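Local coordinates for protein Nrps/pks (Streptomyces albus, PDB 4OPE) that probably catalyses the decarboxylative condensation that lengthens the polyketide chain, as a ketosynthase domain of the AT-less assembly line that builds oxazolomycin, at residues 102-105 and 106-109; 157-160 and 161-165; 22-25 and 26-29. All coordinates share one frame; numbering follows the deposited sequence.

Interaction 1: 102-105 and 106-109; sequences VWHL and LEDA
The carboxylate of Glu107 lies between two rings from the preceding turn. Toward Trp103 it crosses the indole obliquely, the planes 62° apart, and NE1 of Trp103 gives OE2 of Glu107 a weak, bent hydrogen bond of 3.0 Å. Toward His104 the meeting is different: the two side chains run alongside and point the same way, with Glu107 OE1 in the imidazole plane, at the ring edge, 3.7 Å from His104 CD2. Phe80 and Phe570 meet the indole edge-to-face, and Phe570 also reaches the histidine ring.

In Glu107, CG stands anti to its carbonyl carbon (chi1 -60°), which places it 3.5 Å from Trp103 O, and the extended remainder of the chain carries the carboxylate on to the two rings. Its OE1 accepts from Tyr568 N while His104 NE2 bonds to Tyr568 O, so His104 and Glu107 hold the backbone O and N of Tyr568 between them. A glutamine here would keep the length but would probably weaken the grip on Trp103 NE1 and Tyr568 N, one of which could be left facing an amide NH2.

Beneath the side chains runs regular alpha-helical bonding, from Leu106 N to Val102 O (3.1 Å) through to Ala109 N to Leu105 O (2.8 Å). Asp108 OD2 accepts from Val14 N, fastening the end of helix 93-108 to strand 9-17. On the apolar side Leu105 and Ala109 pack on strand 242-250, Leu106 reaches Leu116 of helix 113-116, and Val102 leans on Val159 of helix 152-163.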
loop_
_atom_site.group_PDB
_atom_site.type_symbol
_atom_site.label_atom_id
_atom_site.label_comp_id
_atom_site.label_asym_id
_atom_site.label_seq_id
_atom_site.Cartn_x
_atom_site.Cartn_y
_atom_site.Cartn_z
ATOM N N VAL A 102 2.247 -13.392 11.896
ATOM C CA VAL A 102 3.045 -14.057 10.861
ATOM C C VAL A 102 3.738 -15.285 11.400
ATOM O O VAL A 102 3.782 -16.328 10.737
ATOM C CB VAL A 102 4.025 -13.114 10.177
ATOM C CG1 VAL A 102 4.867 -13.870 9.169
ATOM C CG2 VAL A 102 3.225 -12.033 9.467
ATOM N N TRP A 103 4.249 -15.180 12.616
ATOM C CA TRP A 103 4.841 -16.347 13.267
ATOM C C TRP A 103 3.819 -17.486 13.296
ATOM O O TRP A 103 4.140 -18.627 12.915
ATOM C CB TRP A 103 5.302 -16.058 14.700
ATOM C CG TRP A 103 6.053 -17.224 15.243
ATOM C CD1 TRP A 103 5.556 -18.281 15.952
ATOM C CD2 TRP A 103 7.455 -17.477 15.071
ATOM N NE1 TRP A 103 6.570 -19.183 16.249
ATOM C CE2 TRP A 103 7.740 -18.723 15.707
ATOM C CE3 TRP A 103 8.493 -16.779 14.445
ATOM C CZ2 TRP A 103 9.015 -19.282 15.710
ATOM C CZ3 TRP A 103 9.775 -17.331 14.463
ATOM C CH2 TRP A 103 10.023 -18.565 15.093
ATOM N N HIS A 104 2.592 -17.198 13.749
ATOM C CA HIS A 104 1.616 -18.251 13.843
ATOM C C HIS A 104 1.178 -18.750 12.477
ATOM O O HIS A 104 0.869 -19.929 12.330
ATOM C CB HIS A 104 0.443 -17.823 14.663
ATOM C CG HIS A 104 0.756 -17.672 16.113
ATOM N ND1 HIS A 104 0.243 -16.655 16.882
ATOM C CD2 HIS A 104 1.523 -18.419 16.937
ATOM C CE1 HIS A 104 0.674 -16.778 18.123
ATOM N NE2 HIS A 104 1.442 -17.853 18.184
ATOM N N LEU A 105 1.190 -17.888 11.476
ATOM C CA LEU A 105 0.893 -18.325 10.123
ATOM C C LEU A 105 1.874 -19.422 9.668
ATOM O O LEU A 105 1.464 -20.459 9.066
ATOM C CB LEU A 105 0.972 -17.128 9.152
ATOM C CG LEU A 105 1.016 -17.364 7.641
ATOM C CD1 LEU A 105 -0.287 -18.049 7.302
ATOM C CD2 LEU A 105 1.120 -16.080 6.830
ATOM N N LEU A 106 3.170 -19.210 9.912
ATOM C CA LEU A 106 4.151 -20.176 9.437
ATOM C C LEU A 106 3.937 -21.507 10.137
ATOM O O LEU A 106 3.974 -22.573 9.514
ATOM C CB LEU A 106 5.531 -19.655 9.643
ATOM C CG LEU A 106 6.164 -18.934 8.457
ATOM C CD1 LEU A 106 5.228 -18.180 7.533
ATOM C CD2 LEU A 106 7.262 -18.044 8.978
ATOM N N GLU A 107 3.612 -21.449 11.420
ATOM C CA GLU A 107 3.285 -22.671 12.139
ATOM C C GLU A 107 2.047 -23.345 11.567
ATOM O O GLU A 107 2.025 -24.554 11.384
ATOM C CB GLU A 107 3.138 -22.412 13.631
ATOM C CG GLU A 107 4.427 -21.864 14.223
ATOM C CD GLU A 107 4.431 -21.807 15.740
ATOM O OE1 GLU A 107 3.304 -21.561 16.326
ATOM O OE2 GLU A 107 5.561 -22.001 16.314
ATOM N N ASP A 108 1.039 -22.580 11.204
ATOM C CA ASP A 108 -0.158 -23.214 10.652
ATOM C C ASP A 108 0.116 -23.829 9.282
ATOM O O ASP A 108 -0.379 -24.877 8.977
ATOM C CB ASP A 108 -1.339 -22.261 10.597
ATOM C CG ASP A 108 -2.601 -22.938 10.069
ATOM O OD1 ASP A 108 -3.263 -23.744 10.804
ATOM O OD2 ASP A 108 -2.935 -22.647 8.899
ATOM N N ALA A 109 0.934 -23.193 8.474
ATOM C CA ALA A 109 1.357 -23.781 7.236
ATOM C C ALA A 109 2.326 -24.957 7.377
ATOM O O ALA A 109 2.707 -25.494 6.343
ATOM C CB ALA A 109 2.020 -22.712 6.372
#

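Interaction 2: 157-160 and 161-165; sequences NRVS and YFFDF
Val159 and Phe163, one turn apart, form the tight side of this helix end. CG1 of Val159 stands anti to its own N (chi1 166°), which sets it 3.9 Å from Phe163 CD1, the two side chains crossing at a slant; the same methyl is 4.2 Å from Phe165 CD2. Phe163 CB sits over the centre of one face of the Phe165 ring, and Phe162 CD2 comes over the rim of one face of Phe163. A buried water links the turn, donating to Phe165 O (2.7 Å) and lying beside Ser160 OG, which also bonds to Ser169 OG.

By contrast, Asp164 is exposed, yet its OD1 is held by Ala275 N of the second subunit. It supplies the positive phi (61°) of the Schellman motif that ends the helix: Phe165 N reaches back to Ser160 O at 2.8 Å, in the carbonyl plane and on a lone pair, while Asp164 N bonds to Tyr161 O at 3.3 Å. The Tyr161 ring packs at the interface against Phe279 of the second subunit.

Within its own chain the apolar side is wedged between strand 121-126, where Val123 touches Val159, Ser160 and Phe165, and helix 93-108, whose Phe98 and Leu99 pack on Val159.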
loop_
_atom_site.group_PDB
_atom_site.type_symbol
_atom_site.label_atom_id
_atom_site.label_comp_id
_atom_site.label_asym_id
_atom_site.label_seq_id
_atom_site.Cartn_x
_atom_site.Cartn_y
_atom_site.Cartn_z
ATOM N N ASN A 157 7.845 -4.186 6.679
ATOM C CA ASN A 157 9.318 -4.250 6.669
ATOM C C ASN A 157 9.876 -5.014 7.874
ATOM O O ASN A 157 10.788 -5.813 7.754
ATOM C CB ASN A 157 9.904 -2.843 6.705
ATOM C CG ASN A 157 9.692 -2.070 5.443
ATOM O OD1 ASN A 157 9.881 -0.877 5.443
ATOM N ND2 ASN A 157 9.315 -2.721 4.376
ATOM N N ARG A 158 9.297 -4.760 9.031
ATOM C CA ARG A 158 9.696 -5.472 10.198
ATOM C C ARG A 158 9.434 -6.994 10.065
ATOM O O ARG A 158 10.284 -7.831 10.413
ATOM C CB ARG A 158 9.004 -4.887 11.406
ATOM C CG ARG A 158 9.550 -5.431 12.727
ATOM C CD ARG A 158 9.415 -4.400 13.834
ATOM N NE ARG A 158 10.704 -3.815 14.140
ATOM C CZ ARG A 158 10.924 -2.569 14.549
ATOM N NH1 ARG A 158 9.954 -1.691 14.705
ATOM N NH2 ARG A 158 12.157 -2.193 14.798
ATOM N N VAL A 159 8.295 -7.368 9.536
ATOM C CA VAL A 159 8.107 -8.782 9.187
ATOM C C VAL A 159 9.201 -9.279 8.199
ATOM O O VAL A 159 9.862 -10.329 8.410
ATOM C CB VAL A 159 6.689 -9.015 8.655
ATOM C CG1 VAL A 159 6.567 -10.365 7.965
ATOM C CG2 VAL A 159 5.745 -8.962 9.819
ATOM N N SER A 160 9.409 -8.518 7.136
ATOM C CA SER A 160 10.381 -8.935 6.153
ATOM C C SER A 160 11.796 -9.131 6.773
ATOM O O SER A 160 12.506 -10.072 6.438
ATOM C CB SER A 160 10.404 -7.965 4.966
ATOM O OG SER A 160 9.222 -8.098 4.180
ATOM N N TYR A 161 12.163 -8.256 7.702
ATOM C CA TYR A 161 13.462 -8.273 8.305
ATOM C C TYR A 161 13.627 -9.505 9.182
ATOM O O TYR A 161 14.537 -10.301 9.002
ATOM C CB TYR A 161 13.633 -7.038 9.138
ATOM C CG TYR A 161 14.773 -7.136 10.077
ATOM C CD1 TYR A 161 16.088 -7.100 9.595
ATOM C CD2 TYR A 161 14.563 -7.246 11.441
ATOM C CE1 TYR A 161 17.168 -7.177 10.449
ATOM C CE2 TYR A 161 15.627 -7.359 12.311
ATOM C CZ TYR A 161 16.936 -7.324 11.820
ATOM O OH TYR A 161 18.017 -7.404 12.682
ATOM N N PHE A 162 12.709 -9.671 10.111
ATOM C CA PHE A 162 12.786 -10.692 11.106
ATOM C C PHE A 162 12.641 -12.081 10.542
ATOM O O PHE A 162 13.229 -13.000 11.058
ATOM C CB PHE A 162 11.713 -10.471 12.172
ATOM C CG PHE A 162 11.726 -11.496 13.258
ATOM C CD1 PHE A 162 12.680 -11.447 14.280
ATOM C CD2 PHE A 162 10.809 -12.532 13.262
ATOM C CE1 PHE A 162 12.684 -12.385 15.294
ATOM C CE2 PHE A 162 10.816 -13.490 14.267
ATOM C CZ PHE A 162 11.752 -13.409 15.290
ATOM N N PHE A 163 11.823 -12.275 9.532
ATOM C CA PHE A 163 11.637 -13.629 8.980
ATOM C C PHE A 163 12.524 -13.897 7.785
ATOM O O PHE A 163 12.464 -14.980 7.198
ATOM C CB PHE A 163 10.180 -13.805 8.535
ATOM C CG PHE A 163 9.230 -13.871 9.667
ATOM C CD1 PHE A 163 8.741 -12.731 10.239
ATOM C CD2 PHE A 163 8.829 -15.093 10.165
ATOM C CE1 PHE A 163 7.838 -12.815 11.301
ATOM C CE2 PHE A 163 7.942 -15.171 11.236
ATOM C CZ PHE A 163 7.463 -14.027 11.815
ATOM N N ASP A 164 13.316 -12.897 7.418
ATOM C CA ASP A 164 14.194 -12.941 6.280
ATOM C C ASP A 164 13.434 -13.152 4.992
ATOM O O ASP A 164 13.681 -14.100 4.235
ATOM C CB ASP A 164 15.278 -14.001 6.486
ATOM C CG ASP A 164 16.496 -13.810 5.556
ATOM O OD1 ASP A 164 16.583 -12.786 4.834
ATOM O OD2 ASP A 164 17.357 -14.721 5.511
ATOM N N PHE A 165 12.473 -12.276 4.758
ATOM C CA PHE A 165 11.699 -12.332 3.531
ATOM C C PHE A 165 12.191 -11.232 2.590
ATOM O O PHE A 165 12.016 -10.031 2.856
ATOM C CB PHE A 165 10.196 -12.174 3.832
ATOM C CG PHE A 165 9.583 -13.317 4.598
ATOM C CD1 PHE A 165 10.152 -14.581 4.583
ATOM C CD2 PHE A 165 8.416 -13.119 5.325
ATOM C CE1 PHE A 165 9.586 -15.614 5.290
ATOM C CE2 PHE A 165 7.833 -14.141 6.010
ATOM C CZ PHE A 165 8.421 -15.395 6.010
HETATM O O HOH W 1 9.510 -9.399 2.080
#

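Interaction 3: 22-25 and 26-29; sequences DDLA and QFWR
At Asp23, the residue just before helix 24-33, the chain is extended, and it turns helical from Leu24 on; Asp23 O accepts from Phe27 N at 3.0 Å, and the same pattern continues with Trp28 N to Leu24 O (2.9 Å) and Arg29 N to Ala25 O (3.1 Å).

The Asp23 side chain caps this first turn. With CG set between its N and carbonyl carbon (chi1 51°), OD1 comes round to accept from Gln26 N at 3.1 Å, nearly along the C-O axis of the carboxylate. Further on, Arg29 grips Gln26 side-on: NE (3.2 Å) and NH2 (2.8 Å) both donate to Gln26 OE1, which lies close to the guanidinium plane, and both approach from one face of the amide. Ala25 O lies over the centre of a guanidinium face. Arg29 NH1 forms a salt bridge with Glu475, while Asp23 OD1 lies 4.4 Å from Arg29 NH2, well out of the guanidinium plane, so any attraction is probably one of charge alone.

On the inner side Leu24 CD2 lies 4.3 Å from Phe27 CD2; both residues pack on Thr362 of helix 356-370, and the Trp28 ring stacks on His370. The Asp23 to Gln26 bond is an aspartate N-cap, here starting the helix that follows strand 9-17 in this thiolase-like fold.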
loop_
_atom_site.group_PDB
_atom_site.type_symbol
_atom_site.label_atom_id
_atom_site.label_comp_id
_atom_site.label_asym_id
_atom_site.label_seq_id
_atom_site.Cartn_x
_atom_site.Cartn_y
_atom_site.Cartn_z
ATOM N N ASP A 22 -8.778 -15.668 20.229
ATOM C CA ASP A 22 -7.321 -15.485 20.247
ATOM C C ASP A 22 -6.593 -16.425 19.301
ATOM O O ASP A 22 -5.426 -16.245 19.010
ATOM C CB ASP A 22 -6.782 -15.547 21.672
ATOM C CG ASP A 22 -6.944 -14.187 22.404
ATOM O OD1 ASP A 22 -6.850 -13.083 21.727
ATOM O OD2 ASP A 22 -7.158 -14.237 23.641
ATOM N N ASP A 23 -7.317 -17.403 18.782
ATOM C CA ASP A 23 -6.844 -18.206 17.685
ATOM C C ASP A 23 -8.056 -18.699 16.917
ATOM O O ASP A 23 -9.188 -18.588 17.373
ATOM C CB ASP A 23 -6.021 -19.384 18.231
ATOM C CG ASP A 23 -6.763 -20.177 19.333
ATOM O OD1 ASP A 23 -7.940 -20.555 19.210
ATOM O OD2 ASP A 23 -6.137 -20.449 20.351
ATOM N N LEU A 24 -7.789 -19.298 15.782
ATOM C CA LEU A 24 -8.793 -19.714 14.858
ATOM C C LEU A 24 -9.668 -20.856 15.317
ATOM O O LEU A 24 -10.780 -21.018 14.790
ATOM C CB LEU A 24 -8.163 -20.092 13.532
ATOM C CG LEU A 24 -7.482 -18.950 12.769
ATOM C CD1 LEU A 24 -7.623 -19.203 11.255
ATOM C CD2 LEU A 24 -8.005 -17.577 13.124
ATOM N N ALA A 25 -9.207 -21.644 16.274
ATOM C CA ALA A 25 -10.088 -22.680 16.824
ATOM C C ALA A 25 -11.217 -22.025 17.584
ATOM O O ALA A 25 -12.365 -22.436 17.495
ATOM C CB ALA A 25 -9.327 -23.619 17.732
ATOM N N GLN A 26 -10.874 -20.988 18.326
ATOM C CA GLN A 26 -11.853 -20.238 19.079
ATOM C C GLN A 26 -12.710 -19.432 18.092
ATOM O O GLN A 26 -13.908 -19.356 18.237
ATOM C CB GLN A 26 -11.132 -19.389 20.134
ATOM C CG GLN A 26 -12.040 -18.721 21.148
ATOM C CD GLN A 26 -12.995 -19.696 21.812
ATOM O OE1 GLN A 26 -12.563 -20.729 22.331
ATOM N NE2 GLN A 26 -14.294 -19.392 21.789
ATOM N N PHE A 27 -12.122 -18.922 17.023
ATOM C CA PHE A 27 -12.895 -18.229 16.027
ATOM C C PHE A 27 -13.956 -19.129 15.465
ATOM O O PHE A 27 -15.118 -18.726 15.294
ATOM C CB PHE A 27 -11.951 -17.771 14.909
ATOM C CG PHE A 27 -12.545 -16.791 13.901
ATOM C CD1 PHE A 27 -13.367 -15.765 14.296
ATOM C CD2 PHE A 27 -12.211 -16.888 12.555
ATOM C CE1 PHE A 27 -13.857 -14.853 13.359
ATOM C CE2 PHE A 27 -12.690 -15.978 11.622
ATOM C CZ PHE A 27 -13.515 -14.969 12.019
ATOM N N TRP A 28 -13.566 -20.366 15.190
ATOM C CA TRP A 28 -14.472 -21.320 14.555
ATOM C C TRP A 28 -15.631 -21.659 15.460
ATOM O O TRP A 28 -16.743 -21.612 15.023
ATOM C CB TRP A 28 -13.773 -22.585 14.098
ATOM C CG TRP A 28 -14.770 -23.560 13.536
ATOM C CD1 TRP A 28 -15.109 -24.780 14.052
ATOM C CD2 TRP A 28 -15.611 -23.374 12.382
ATOM N NE1 TRP A 28 -16.076 -25.368 13.289
ATOM C CE2 TRP A 28 -16.404 -24.538 12.253
ATOM C CE3 TRP A 28 -15.769 -22.349 11.449
ATOM C CZ2 TRP A 28 -17.322 -24.710 11.225
ATOM C CZ3 TRP A 28 -16.693 -22.533 10.387
ATOM C CH2 TRP A 28 -17.456 -23.694 10.302
ATOM N N ARG A 29 -15.347 -21.989 16.706
ATOM C CA ARG A 29 -16.346 -22.177 17.752
ATOM C C ARG A 29 -17.392 -21.048 17.731
ATOM O O ARG A 29 -18.637 -21.304 17.709
ATOM C CB ARG A 29 -15.650 -22.128 19.110
ATOM C CG ARG A 29 -15.847 -23.303 20.052
ATOM C CD ARG A 29 -14.564 -24.120 20.271
ATOM N NE ARG A 29 -13.427 -23.316 20.744
ATOM C CZ ARG A 29 -12.148 -23.706 20.699
ATOM N NH1 ARG A 29 -11.809 -24.910 20.222
ATOM N NH2 ARG A 29 -11.195 -22.882 21.124
#

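Overall arrangement
Read from the N terminus, interaction 3 comes first, then interaction 1, then interaction 2; they follow in series, with no nesting or crossing, and each is a local contact over about two turns at a helix end, closing no long loop. Together they illustrate how a helix is begun and ended: interaction 3 lies at the start of helix 24-33, the other two at the ends of helices 93-108 and 152-163. Interactions 1 and 2 touch, the Phe163 ring lodging against Val102, Trp103 and Leu106, so the two helix ends are packed together. Interaction 3 stands apart, about 6 Å from interaction 1 between nearest atoms, and joins its helix to helix 356-370 instead.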